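Local coordinates for kinetochore protein Mis16 (Schizosaccharomyces japonicus, PDB 4XYH) that recognises histone H4 and, independently, the CENP-A-specific chaperone Scm3, and so probably takes part in placing CENP-A at centromeres, at residues T259-D264 against S274-A279; L250-S255 against V287-F292; D303-L308 against N315-T320; I207-I212 against S229-H234. All coordinates share one frame; numbering follows the deposited sequence.

Contact 1 of 4, residues T259-D264 against S274-A279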
loop_
_atom_site.group_PDB
_atom_site.type_symbol
_atom_site.label_atom_id
_atom_site.label_comp_id
_atom_site.label_asym_id
_atom_site.label_seq_id
_atom_site.Cartn_x
_atom_site.Cartn_y
_atom_site.Cartn_z
ATOM N N THR A 259 5.744 -4.958 17.310
ATOM C CA THR A 259 4.613 -5.864 17.546
ATOM C C THR A 259 3.608 -5.958 16.397
ATOM O O THR A 259 3.483 -5.050 15.560
ATOM C CB THR A 259 3.828 -5.482 18.814
ATOM O OG1 THR A 259 3.186 -4.209 18.638
ATOM C CG2 THR A 259 4.759 -5.439 20.024
ATOM N N LEU A 260 2.907 -7.089 16.380
ATOM C CA LEU A 260 1.794 -7.349 15.491
ATOM C C LEU A 260 0.602 -7.514 16.393
ATOM O O LEU A 260 0.635 -8.351 17.293
ATOM C CB LEU A 260 2.028 -8.619 14.672
ATOM C CG LEU A 260 0.812 -9.233 13.974
ATOM C CD1 LEU A 260 0.340 -8.332 12.818
ATOM C CD2 LEU A 260 1.133 -10.652 13.463
ATOM N N GLN A 261 -0.445 -6.723 16.203
ATOM C CA GLN A 261 -1.567 -6.802 17.137
ATOM C C GLN A 261 -2.889 -6.991 16.410
ATOM O O GLN A 261 -3.052 -6.586 15.261
ATOM C CB GLN A 261 -1.619 -5.565 18.049
ATOM C CG GLN A 261 -0.291 -5.248 18.761
ATOM C CD GLN A 261 -0.448 -4.249 19.890
ATOM O OE1 GLN A 261 -1.517 -4.128 20.469
ATOM N NE2 GLN A 261 0.620 -3.527 20.204
ATOM N N ILE A 262 -3.822 -7.649 17.090
ATOM C CA ILE A 262 -5.162 -7.853 16.563
ATOM C C ILE A 262 -6.109 -7.141 17.491
ATOM O O ILE A 262 -6.046 -7.328 18.707
ATOM C CB ILE A 262 -5.540 -9.346 16.469
ATOM C CG1 ILE A 262 -4.535 -10.094 15.590
ATOM C CG2 ILE A 262 -6.956 -9.493 15.935
ATOM C CD1 ILE A 262 -4.576 -9.666 14.128
ATOM N N HIS A 263 -6.965 -6.302 16.933
ATOM C CA HIS A 263 -7.886 -5.549 17.752
ATOM C C HIS A 263 -9.298 -5.947 17.411
ATOM O O HIS A 263 -9.607 -6.188 16.237
ATOM C CB HIS A 263 -7.697 -4.045 17.545
ATOM C CG HIS A 263 -6.265 -3.621 17.537
ATOM N ND1 HIS A 263 -5.577 -3.306 18.687
ATOM C CD2 HIS A 263 -5.378 -3.490 16.521
ATOM C CE1 HIS A 263 -4.332 -2.991 18.382
ATOM N NE2 HIS A 263 -4.188 -3.090 17.073
ATOM N N ASP A 264 -10.141 -6.012 18.444
ATOM C CA ASP A 264 -11.586 -6.187 18.298
ATOM C C ASP A 264 -12.272 -4.832 18.471
ATOM O O ASP A 264 -12.385 -4.329 19.596
ATOM C CB ASP A 264 -12.111 -7.194 19.328
ATOM C CG ASP A 264 -13.600 -7.507 19.157
ATOM O OD1 ASP A 264 -14.310 -6.754 18.457
ATOM O OD2 ASP A 264 -14.071 -8.512 19.740
ATOM N N SER A 274 -6.837 -7.997 21.457
ATOM C CA SER A 274 -7.192 -9.417 21.437
ATOM C C SER A 274 -5.974 -10.321 21.288
ATOM O O SER A 274 -5.921 -11.407 21.857
ATOM C CB SER A 274 -8.174 -9.708 20.302
ATOM O OG SER A 274 -9.402 -9.031 20.515
ATOM N N GLN A 275 -5.003 -9.878 20.503
ATOM C CA GLN A 275 -3.758 -10.618 20.325
ATOM C C GLN A 275 -2.635 -9.616 20.170
ATOM O O GLN A 275 -2.816 -8.576 19.529
ATOM C CB GLN A 275 -3.802 -11.544 19.095
ATOM C CG GLN A 275 -4.608 -12.820 19.264
ATOM C CD GLN A 275 -4.032 -13.979 18.453
ATOM O OE1 GLN A 275 -4.525 -14.305 17.376
ATOM N NE2 GLN A 275 -2.985 -14.603 18.974
ATOM N N CYS A 276 -1.474 -9.927 20.742
ATOM C CA CYS A 276 -0.312 -9.059 20.619
ATOM C C CYS A 276 0.961 -9.868 20.765
ATOM O O CYS A 276 1.232 -10.423 21.829
ATOM C CB CYS A 276 -0.353 -7.943 21.670
ATOM S SG CYS A 276 1.165 -6.922 21.724
ATOM N N VAL A 277 1.752 -9.944 19.705
ATOM C CA VAL A 277 3.013 -10.659 19.788
ATOM C C VAL A 277 4.121 -9.792 19.226
ATOM O O VAL A 277 3.868 -8.880 18.435
ATOM C CB VAL A 277 2.992 -11.991 19.007
ATOM C CG1 VAL A 277 1.842 -12.885 19.462
ATOM C CG2 VAL A 277 2.879 -11.714 17.521
ATOM N N LYS A 278 5.350 -10.082 19.635
ATOM C CA LYS A 278 6.510 -9.521 18.970
ATOM C C LYS A 278 6.673 -10.290 17.655
ATOM O O LYS A 278 6.830 -11.504 17.665
ATOM C CB LYS A 278 7.755 -9.628 19.850
ATOM C CG LYS A 278 9.035 -9.206 19.132
ATOM C CD LYS A 278 10.244 -9.215 20.048
ATOM C CE LYS A 278 10.623 -10.623 20.470
ATOM N NZ LYS A 278 12.109 -10.741 20.690
ATOM N N ALA A 279 6.593 -9.591 16.528
ATOM C CA ALA A 279 6.630 -10.244 15.223
ATOM C C ALA A 279 8.045 -10.307 14.676
ATOM O O ALA A 279 8.420 -11.294 14.054
ATOM C CB ALA A 279 5.706 -9.521 14.223
HETATM O O HOH W 1 -9.053 -6.074 21.298
#

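Contact 2 of 4, residues L250-S255 against V287-F292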
loop_
_atom_site.group_PDB
_atom_site.type_symbol
_atom_site.label_atom_id
_atom_site.label_comp_id
_atom_site.label_asym_id
_atom_site.label_seq_id
_atom_site.Cartn_x
_atom_site.Cartn_y
_atom_site.Cartn_z
ATOM N N LEU A 250 -12.477 -7.044 13.080
ATOM C CA LEU A 250 -11.116 -7.520 13.231
ATOM C C LEU A 250 -10.144 -6.598 12.504
ATOM O O LEU A 250 -10.086 -6.563 11.267
ATOM C CB LEU A 250 -10.980 -8.957 12.728
ATOM C CG LEU A 250 -9.798 -9.769 13.266
ATOM C CD1 LEU A 250 -10.089 -11.242 13.156
ATOM C CD2 LEU A 250 -8.516 -9.459 12.521
ATOM N N LEU A 251 -9.361 -5.874 13.298
ATOM C CA LEU A 251 -8.395 -4.914 12.787
ATOM C C LEU A 251 -6.996 -5.341 13.205
ATOM O O LEU A 251 -6.777 -5.652 14.378
ATOM C CB LEU A 251 -8.703 -3.514 13.321
ATOM C CG LEU A 251 -7.678 -2.428 13.000
ATOM C CD1 LEU A 251 -7.779 -2.059 11.530
ATOM C CD2 LEU A 251 -7.919 -1.222 13.884
ATOM N N THR A 252 -6.057 -5.371 12.262
ATOM C CA THR A 252 -4.672 -5.660 12.611
ATOM C C THR A 252 -3.767 -4.433 12.442
ATOM O O THR A 252 -4.004 -3.596 11.570
ATOM C CB THR A 252 -4.095 -6.815 11.781
ATOM O OG1 THR A 252 -2.773 -7.093 12.249
ATOM C CG2 THR A 252 -4.038 -6.465 10.297
ATOM N N SER A 253 -2.732 -4.328 13.269
ATOM C CA SER A 253 -1.784 -3.208 13.160
ATOM C C SER A 253 -0.364 -3.674 13.423
ATOM O O SER A 253 -0.162 -4.665 14.105
ATOM C CB SER A 253 -2.142 -2.083 14.138
ATOM O OG SER A 253 -2.005 -2.527 15.489
ATOM N N VAL A 254 0.608 -2.957 12.859
ATOM C CA VAL A 254 2.014 -3.208 13.085
ATOM C C VAL A 254 2.708 -1.865 13.311
ATOM O O VAL A 254 2.205 -0.809 12.881
ATOM C CB VAL A 254 2.674 -3.960 11.902
ATOM C CG1 VAL A 254 2.034 -5.325 11.714
ATOM C CG2 VAL A 254 2.578 -3.155 10.620
ATOM N N SER A 255 3.863 -1.909 13.977
ATOM C CA SER A 255 4.488 -0.710 14.541
ATOM C C SER A 255 6.020 -0.790 14.563
ATOM O O SER A 255 6.596 -1.878 14.527
ATOM C CB SER A 255 3.953 -0.488 15.972
ATOM O OG SER A 255 4.708 0.455 16.716
ATOM N N VAL A 287 1.604 -4.818 6.827
ATOM C CA VAL A 287 0.836 -5.994 7.198
ATOM C C VAL A 287 -0.274 -6.185 6.171
ATOM O O VAL A 287 -0.826 -5.215 5.651
ATOM C CB VAL A 287 0.249 -5.853 8.625
ATOM C CG1 VAL A 287 -0.613 -4.597 8.712
ATOM C CG2 VAL A 287 -0.546 -7.113 9.046
ATOM N N ALA A 288 -0.601 -7.434 5.875
ATOM C CA ALA A 288 -1.597 -7.715 4.850
ATOM C C ALA A 288 -2.247 -9.081 5.065
ATOM O O ALA A 288 -1.562 -10.103 5.212
ATOM C CB ALA A 288 -0.974 -7.632 3.466
ATOM N N PHE A 289 -3.576 -9.073 5.096
ATOM C CA PHE A 289 -4.373 -10.287 5.126
ATOM C C PHE A 289 -4.514 -10.881 3.733
ATOM O O PHE A 289 -4.722 -10.155 2.757
ATOM C CB PHE A 289 -5.764 -10.000 5.677
ATOM C CG PHE A 289 -5.817 -9.830 7.160
ATOM C CD1 PHE A 289 -5.384 -10.841 8.004
ATOM C CD2 PHE A 289 -6.353 -8.676 7.716
ATOM C CE1 PHE A 289 -5.467 -10.692 9.374
ATOM C CE2 PHE A 289 -6.441 -8.527 9.083
ATOM C CZ PHE A 289 -5.994 -9.537 9.913
ATOM N N ASN A 290 -4.422 -12.203 3.648
ATOM C CA ASN A 290 -4.656 -12.924 2.402
ATOM C C ASN A 290 -6.149 -12.943 2.125
ATOM O O ASN A 290 -6.923 -13.293 2.998
ATOM C CB ASN A 290 -4.099 -14.348 2.505
ATOM C CG ASN A 290 -4.251 -15.150 1.213
ATOM O OD1 ASN A 290 -5.350 -15.582 0.861
ATOM N ND2 ASN A 290 -3.130 -15.389 0.528
ATOM N N PRO A 291 -6.558 -12.546 0.911
ATOM C CA PRO A 291 -7.985 -12.431 0.573
ATOM C C PRO A 291 -8.698 -13.776 0.313
ATOM O O PRO A 291 -9.917 -13.786 0.166
ATOM C CB PRO A 291 -7.972 -11.577 -0.700
ATOM C CG PRO A 291 -6.637 -11.837 -1.320
ATOM C CD PRO A 291 -5.681 -12.064 -0.171
ATOM N N PHE A 292 -7.961 -14.886 0.272
ATOM C CA PHE A 292 -8.575 -16.195 0.061
ATOM C C PHE A 292 -8.581 -17.030 1.343
ATOM O O PHE A 292 -9.526 -17.770 1.629
ATOM C CB PHE A 292 -7.852 -16.939 -1.058
ATOM C CG PHE A 292 -7.951 -16.252 -2.383
ATOM C CD1 PHE A 292 -9.063 -16.436 -3.193
ATOM C CD2 PHE A 292 -6.946 -15.391 -2.811
ATOM C CE1 PHE A 292 -9.168 -15.787 -4.421
ATOM C CE2 PHE A 292 -7.036 -14.739 -4.041
ATOM C CZ PHE A 292 -8.149 -14.929 -4.847
#

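Contact 3 of 4, residues D303-L308 against N315-T320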
loop_
_atom_site.group_PDB
_atom_site.type_symbol
_atom_site.label_atom_id
_atom_site.label_comp_id
_atom_site.label_asym_id
_atom_site.label_seq_id
_atom_site.Cartn_x
_atom_site.Cartn_y
_atom_site.Cartn_z
ATOM N N ASP A 303 13.996 -5.719 9.221
ATOM C CA ASP A 303 15.045 -6.738 9.280
ATOM C C ASP A 303 15.268 -7.422 7.931
ATOM O O ASP A 303 15.829 -8.505 7.879
ATOM C CB ASP A 303 14.725 -7.790 10.358
ATOM C CG ASP A 303 13.528 -8.684 10.006
ATOM O OD1 ASP A 303 12.994 -8.616 8.872
ATOM O OD2 ASP A 303 13.122 -9.483 10.881
ATOM N N HIS A 304 14.777 -6.798 6.862
ATOM C CA HIS A 304 14.914 -7.279 5.473
ATOM C C HIS A 304 14.035 -8.500 5.153
ATOM O O HIS A 304 14.153 -9.077 4.079
ATOM C CB HIS A 304 16.383 -7.627 5.127
ATOM C CG HIS A 304 17.377 -6.560 5.485
ATOM N ND1 HIS A 304 18.715 -6.658 5.156
ATOM C CD2 HIS A 304 17.238 -5.383 6.143
ATOM C CE1 HIS A 304 19.352 -5.586 5.592
ATOM N NE2 HIS A 304 18.481 -4.797 6.195
ATOM N N THR A 305 13.145 -8.896 6.053
ATOM C CA THR A 305 12.376 -10.093 5.773
ATOM C C THR A 305 10.884 -9.851 5.743
ATOM O O THR A 305 10.388 -8.838 6.238
ATOM C CB THR A 305 12.659 -11.212 6.811
ATOM O OG1 THR A 305 12.138 -10.827 8.091
ATOM C CG2 THR A 305 14.150 -11.469 6.926
ATOM N N VAL A 306 10.179 -10.810 5.153
ATOM C CA VAL A 306 8.743 -10.898 5.280
ATOM C C VAL A 306 8.401 -12.175 6.035
ATOM O O VAL A 306 8.854 -13.251 5.667
ATOM C CB VAL A 306 8.046 -10.891 3.906
ATOM C CG1 VAL A 306 6.575 -11.284 4.052
ATOM C CG2 VAL A 306 8.171 -9.535 3.285
ATOM N N ALA A 307 7.620 -12.051 7.101
ATOM C CA ALA A 307 7.203 -13.219 7.866
ATOM C C ALA A 307 5.740 -13.542 7.581
ATOM O O ALA A 307 4.913 -12.633 7.461
ATOM C CB ALA A 307 7.425 -12.999 9.355
ATOM N N LEU A 308 5.430 -14.831 7.457
ATOM C CA LEU A 308 4.046 -15.281 7.245
ATOM C C LEU A 308 3.473 -15.822 8.549
ATOM O O LEU A 308 4.194 -16.446 9.321
ATOM C CB LEU A 308 3.987 -16.349 6.144
ATOM C CG LEU A 308 4.566 -15.843 4.818
ATOM C CD1 LEU A 308 4.768 -16.981 3.830
ATOM C CD2 LEU A 308 3.652 -14.792 4.226
ATOM N N ASN A 315 2.164 -17.171 18.040
ATOM C CA ASN A 315 3.347 -17.368 18.867
ATOM C C ASN A 315 4.471 -18.033 18.097
ATOM O O ASN A 315 5.580 -18.165 18.600
ATOM C CB ASN A 315 3.006 -18.215 20.086
ATOM C CG ASN A 315 2.352 -19.528 19.701
ATOM O OD1 ASN A 315 1.124 -19.603 19.572
ATOM N ND2 ASN A 315 3.169 -20.566 19.484
ATOM N N GLN A 316 4.179 -18.475 16.882
ATOM C CA GLN A 316 5.182 -19.147 16.069
ATOM C C GLN A 316 4.900 -18.923 14.585
ATOM O O GLN A 316 3.923 -19.429 14.021
ATOM C CB GLN A 316 5.238 -20.645 16.398
ATOM C CG GLN A 316 6.226 -21.419 15.560
ATOM C CD GLN A 316 6.094 -22.923 15.747
ATOM O OE1 GLN A 316 5.309 -23.386 16.578
ATOM N NE2 GLN A 316 6.848 -23.694 14.964
ATOM N N ARG A 317 5.783 -18.135 13.985
ATOM C CA ARG A 317 5.775 -17.793 12.572
ATOM C C ARG A 317 5.635 -19.028 11.649
ATOM O O ARG A 317 6.160 -20.088 11.967
ATOM C CB ARG A 317 7.073 -17.036 12.317
ATOM C CG ARG A 317 7.418 -16.714 10.930
ATOM C CD ARG A 317 8.821 -16.099 10.925
ATOM N NE ARG A 317 8.959 -14.970 11.846
ATOM C CZ ARG A 317 9.925 -14.064 11.742
ATOM N NH1 ARG A 317 10.811 -14.161 10.760
ATOM N NH2 ARG A 317 10.006 -13.058 12.600
ATOM N N LEU A 318 4.908 -18.912 10.537
ATOM C CA LEU A 318 4.818 -20.008 9.562
ATOM C C LEU A 318 6.101 -20.173 8.756
ATOM O O LEU A 318 6.581 -21.279 8.543
ATOM C CB LEU A 318 3.665 -19.788 8.582
ATOM C CG LEU A 318 2.246 -19.872 9.132
ATOM C CD1 LEU A 318 1.233 -19.531 8.050
ATOM C CD2 LEU A 318 2.004 -21.271 9.663
ATOM N N HIS A 319 6.637 -19.066 8.274
ATOM C CA HIS A 319 7.727 -19.129 7.310
ATOM C C HIS A 319 8.368 -17.760 7.226
ATOM O O HIS A 319 7.778 -16.771 7.656
ATOM C CB HIS A 319 7.215 -19.583 5.935
ATOM C CG HIS A 319 8.304 -19.886 4.955
ATOM N ND1 HIS A 319 9.110 -21.004 5.061
ATOM C CD2 HIS A 319 8.745 -19.208 3.871
ATOM C CE1 HIS A 319 9.991 -21.002 4.076
ATOM N NE2 HIS A 319 9.795 -19.923 3.338
ATOM N N THR A 320 9.576 -17.702 6.678
ATOM C CA THR A 320 10.263 -16.437 6.493
ATOM C C THR A 320 10.721 -16.287 5.051
ATOM O O THR A 320 11.464 -17.125 4.553
ATOM C CB THR A 320 11.457 -16.317 7.430
ATOM O OG1 THR A 320 11.018 -16.517 8.773
ATOM C CG2 THR A 320 12.092 -14.930 7.323
HETATM O O HOH W 2 12.700 -12.446 10.205
#

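Contact 4 of 4, residues I207-I212 against S229-H234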
loop_
_atom_site.group_PDB
_atom_site.type_symbol
_atom_site.label_atom_id
_atom_site.label_comp_id
_atom_site.label_asym_id
_atom_site.label_seq_id
_atom_site.Cartn_x
_atom_site.Cartn_y
_atom_site.Cartn_z
ATOM N N ILE A 207 -4.350 4.711 17.408
ATOM C CA ILE A 207 -5.156 4.180 16.327
ATOM C C ILE A 207 -6.552 4.745 16.492
ATOM O O ILE A 207 -7.156 4.598 17.559
ATOM C CB ILE A 207 -5.242 2.632 16.339
ATOM C CG1 ILE A 207 -3.904 1.986 15.988
ATOM C CG2 ILE A 207 -6.303 2.166 15.372
ATOM C CD1 ILE A 207 -3.866 0.477 16.294
ATOM N N CYS A 208 -7.077 5.390 15.457
ATOM C CA CYS A 208 -8.432 5.891 15.558
ATOM C C CYS A 208 -9.358 5.093 14.672
ATOM O O CYS A 208 -8.984 4.704 13.577
ATOM C CB CYS A 208 -8.500 7.369 15.193
ATOM S SG CYS A 208 -7.599 8.431 16.304
ATOM N N VAL A 209 -10.571 4.845 15.154
ATOM C CA VAL A 209 -11.602 4.234 14.329
ATOM C C VAL A 209 -12.671 5.294 14.089
ATOM O O VAL A 209 -13.099 5.980 15.019
ATOM C CB VAL A 209 -12.208 2.974 14.975
ATOM C CG1 VAL A 209 -13.396 2.459 14.143
ATOM C CG2 VAL A 209 -11.131 1.887 15.133
ATOM N N TRP A 210 -13.067 5.433 12.829
ATOM C CA TRP A 210 -13.936 6.503 12.392
ATOM C C TRP A 210 -15.200 5.932 11.757
ATOM O O TRP A 210 -15.207 4.815 11.251
ATOM C CB TRP A 210 -13.217 7.408 11.380
ATOM C CG TRP A 210 -11.824 7.895 11.784
ATOM C CD1 TRP A 210 -10.633 7.259 11.561
ATOM C CD2 TRP A 210 -11.498 9.139 12.430
ATOM N NE1 TRP A 210 -9.590 8.024 12.033
ATOM C CE2 TRP A 210 -10.094 9.179 12.573
ATOM C CE3 TRP A 210 -12.262 10.212 12.916
ATOM C CZ2 TRP A 210 -9.438 10.242 13.183
ATOM C CZ3 TRP A 210 -11.613 11.275 13.511
ATOM C CH2 TRP A 210 -10.205 11.285 13.641
ATOM N N ASP A 211 -16.266 6.712 11.757
ATOM C CA ASP A 211 -17.496 6.272 11.104
ATOM C C ASP A 211 -18.141 7.459 10.390
ATOM O O ASP A 211 -18.503 8.442 11.022
ATOM C CB ASP A 211 -18.439 5.649 12.131
ATOM C CG ASP A 211 -19.710 5.096 11.510
ATOM O OD1 ASP A 211 -19.786 4.954 10.267
ATOM O OD2 ASP A 211 -20.642 4.789 12.285
ATOM N N ILE A 212 -18.256 7.377 9.068
ATOM C CA ILE A 212 -18.779 8.502 8.297
ATOM C C ILE A 212 -20.098 8.165 7.615
ATOM O O ILE A 212 -20.649 9.004 6.902
ATOM C CB ILE A 212 -17.773 8.985 7.215
ATOM C CG1 ILE A 212 -17.470 7.841 6.245
ATOM C CG2 ILE A 212 -16.523 9.534 7.866
ATOM C CD1 ILE A 212 -17.003 8.296 4.896
ATOM N N SER A 229 -13.657 5.440 18.217
ATOM C CA SER A 229 -12.770 4.853 19.222
ATOM C C SER A 229 -11.343 5.336 18.999
ATOM O O SER A 229 -10.945 5.630 17.863
ATOM C CB SER A 229 -12.793 3.324 19.170
ATOM O OG SER A 229 -14.103 2.843 18.979
ATOM N N VAL A 230 -10.562 5.439 20.067
ATOM C CA VAL A 230 -9.131 5.592 19.858
ATOM C C VAL A 230 -8.385 4.668 20.816
ATOM O O VAL A 230 -8.702 4.570 22.004
ATOM C CB VAL A 230 -8.673 7.089 19.960
ATOM C CG1 VAL A 230 -9.837 8.023 20.270
ATOM C CG2 VAL A 230 -7.552 7.275 20.901
ATOM N N TYR A 231 -7.447 3.918 20.249
ATOM C CA TYR A 231 -6.700 2.917 20.989
ATOM C C TYR A 231 -5.257 3.348 21.175
ATOM O O TYR A 231 -4.606 3.826 20.236
ATOM C CB TYR A 231 -6.745 1.569 20.270
ATOM C CG TYR A 231 -8.135 1.023 20.044
ATOM C CD1 TYR A 231 -8.999 0.799 21.104
ATOM C CD2 TYR A 231 -8.574 0.706 18.764
ATOM C CE1 TYR A 231 -10.276 0.294 20.893
ATOM C CE2 TYR A 231 -9.834 0.210 18.543
ATOM C CZ TYR A 231 -10.686 0.004 19.607
ATOM O OH TYR A 231 -11.953 -0.504 19.379
ATOM N N HIS A 232 -4.763 3.191 22.395
ATOM C CA HIS A 232 -3.364 3.435 22.681
ATOM C C HIS A 232 -2.671 2.133 23.087
ATOM O O HIS A 232 -2.567 1.818 24.264
ATOM C CB HIS A 232 -3.230 4.486 23.770
ATOM C CG HIS A 232 -3.798 5.810 23.385
ATOM N ND1 HIS A 232 -5.076 6.200 23.718
ATOM C CD2 HIS A 232 -3.270 6.830 22.654
ATOM C CE1 HIS A 232 -5.311 7.408 23.231
ATOM N NE2 HIS A 232 -4.229 7.803 22.576
ATOM N N ARG A 233 -2.199 1.379 22.099
ATOM C CA ARG A 233 -1.681 0.036 22.336
ATOM C C ARG A 233 -0.289 -0.152 21.744
ATOM O O ARG A 233 0.272 -1.239 21.779
ATOM C CB ARG A 233 -2.649 -0.992 21.765
ATOM C CG ARG A 233 -4.051 -0.853 22.350
ATOM C CD ARG A 233 -4.991 -1.955 21.897
ATOM N NE ARG A 233 -6.257 -1.891 22.620
ATOM C CZ ARG A 233 -7.419 -2.317 22.138
ATOM N NH1 ARG A 233 -7.488 -2.848 20.924
ATOM N NH2 ARG A 233 -8.516 -2.212 22.873
ATOM N N HIS A 234 0.267 0.912 21.193
ATOM C CA HIS A 234 1.607 0.830 20.638
ATOM C C HIS A 234 2.519 1.827 21.339
ATOM O O HIS A 234 2.055 2.814 21.901
ATOM C CB HIS A 234 1.586 1.077 19.129
ATOM C CG HIS A 234 1.090 -0.093 18.330
ATOM N ND1 HIS A 234 1.848 -1.230 18.129
ATOM C CD2 HIS A 234 -0.076 -0.296 17.673
ATOM C CE1 HIS A 234 1.165 -2.082 17.383
ATOM N NE2 HIS A 234 -0.006 -1.544 17.093
#

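Contact 1 of 4, residues T259-D264 against S274-A279
L260 and V277 exchange a reciprocal pair of backbone hydrogen bonds, L260 N to V277 O at 2.9 Å and V277 N to L260 O at 3.1 Å, both close to straight. I262 and Q275 repeat the pattern less evenly: I262 N reaches Q275 O at 2.8 Å, whereas the return bond from Q275 N to I262 O stretches to 3.3 Å. The strand directions differ by 177°, hence antiparallel, and S274 and Q275 both face I262 in a classic beta bulge. CA-H...O contacts accompany these bonds, among them Q261 CA to Q275 O at 3.2 Å.

Apolar contact is concentrated on the face of L260 and I262. There I262 and Q275 lie side by side, I262 CB 3.8 Å from Q275 CB. Next to them L260 CB meets the A279 methyl. On the other face C276 SG, turned opposite the backbone N (chi1 173°), rests 3.6 Å from Q261 CD. The Q261 amide is fixed by polar bonds: NE2 donates in its own plane to T259 OG1 at 3.1 Å and also to R233 O, while D257 holds T259 OG1. Water 1 links D264 N to S274 OG.

These are the two outer strands of a four-stranded propeller blade. Strand 275-278 is its outermost strand, strand 250-255 flanks 259-264 on the inner side, and L260 reaches across to L297 and T299 of strand 296-301 in the next blade.

Contact 2 of 4, residues L250-S255 against V287-F292
The F289 ring takes two aliphatic groups at its CE2-CZ end: T252 CG2 comes obliquely to within 3.4 Å of CE2, and L250 CD2, also oblique, lies 3.6 Å from CZ. The H244 ring meets it too, with the two planes at about 50°. T252 owes its approach to chi1 of -176°, which sets OG1 anti to the backbone N and leaves CG2 directed at the CE2-CZ end of the ring, while OG1 is hydrogen-bonded to Q261 O within its own sheet. The same methyl meets V287 CG2 tip to tip at 3.8 Å. Further along, V254 crosses V287 with CG1 3.6 Å from V287 CB. An alanine at F289 would remove the ring and is likely to leave T252 CG2 and L250 CD2 bordering a gap, with H244 deprived of its aromatic neighbour.

The segment axes approach to 7.7 Å at 156°, too far apart for strand pairing, and the contact between the segments is side chain against side chain. L297 touches V287 and F289, and L260 touches T252 and V254, from adjoining strands. Strand 250-255 is the second of one four-stranded sheet and 284-289 the first of the next, an arrangement characteristic of the hydrophobic packing between successive blades of a WD40 beta-propeller.

Contact 3 of 4, residues D303-L308 against N315-T320
A307 CB sits over one face of the R317 guanidinium, 3.5 Å from NE, and T305 CB packs against T320 CG2 at 3.8 Å. The backbones are joined by L308 N to H319 O, almost straight at 175°, and by the shorter, more bent L318 N to L308 O at 2.8 Å. L308 and H319 lie side by side.

Bonds at its edge fix how the guanidinium is turned over A307. With R317 CG anti to the backbone N (chi1 172°) and a bend at chi3 (-53°), the chain folds over and R317 NH1 donates to T320 OG1, an in-plane bond of 3.1 Å. Water 2 accepts from R317 NH1 at 2.6 Å and donates to T305 OG1 at 2.7 Å, tying the arginine to the opposite segment through solvent. A leucine in place of R317 would probably leave water 2 and T320 OG1 without their guanidinium partner and T305 without its bridge.

One shell out, D303 OD1 accepts from T305 N at 2.8 Å, an Asx turn that fixes T305, while D303 OD2 is hydrogen-bonded to H280 ND1. R317 NH2 adds a weak bond to A279 O.

The hairpin of strands 306-310 and 319-321 forms the outer half of its blade. Strand 296-301 lies inside it, with A298 touching V306 and L308, and V328 and W333 of strand 328-333 pack from the next blade.

Contact 4 of 4, residues I207-I212 against S229-H234
Y231 has CG anti to its carbonyl carbon (chi1 -58°) and V209 has CG2 in the equivalent position, and these two settings let V209 CG2 meet Y231 CE2 at 4.0 Å as the side chains cross. I207, with CG1 beside its backbone N and an extended second torsion (chi2 167°), sends CD1 to the edge of the H234 ring, 4.1 Å from CD2 and near the ring plane.

In the antiparallel backbones I207 and Y231 bond reciprocally, I207 N to Y231 O at 3.0 Å and Y231 N to I207 O at 2.8 Å, with both donors in the carbonyl plane. V209 N to S229 O, at 2.8 Å, is matched by a longer return bond from S229 N to V209 O at 3.3 Å. Between these pairs C208 and V230 form a non-hydrogen-bonded pair, C208 SG touching V230 CB at 4.0 Å.

R233 brings NH1 over one face of the Y231 ring, 3.9 Å above the plane and displaced toward the ring's rim. H234 is gripped at both nitrogens, ND1 by D257 and NE2 by S253, which also bonds H263 NE2. This relay of D257, H234, S253 and H263 matches the Asp-His-Ser-Trp tetrad of WD40 repeats, with H263 in the tryptophan position. As the R233 guanidinium must donate to H263 ND1, H263 is probably neutral with its proton on NE2, and D257 would favour a proton on H234 ND1.

In the fold
Following the chain from the N terminus, contact 4 closes first, pairing strand 207-211 with outermost strand 229-231 after 16 intervening residues that include strand 223-225; the chain then enters the next blade through R233 and H234. Contact 2 opens at 250-255 and closes only at 287-292, and contact 1, a hairpin with nine residues between its segments, falls wholly within that span. Contact 3 follows in series as the outer hairpin of the blade begun by strand 284-289. None of the four cross. R233 and H234 tie contact 4 to contacts 1 and 2, and R317 touches A279 of contact 1. Contacts 3 and 4 stay apart, their centres about 27 Å distant, on blades flanking the middle one.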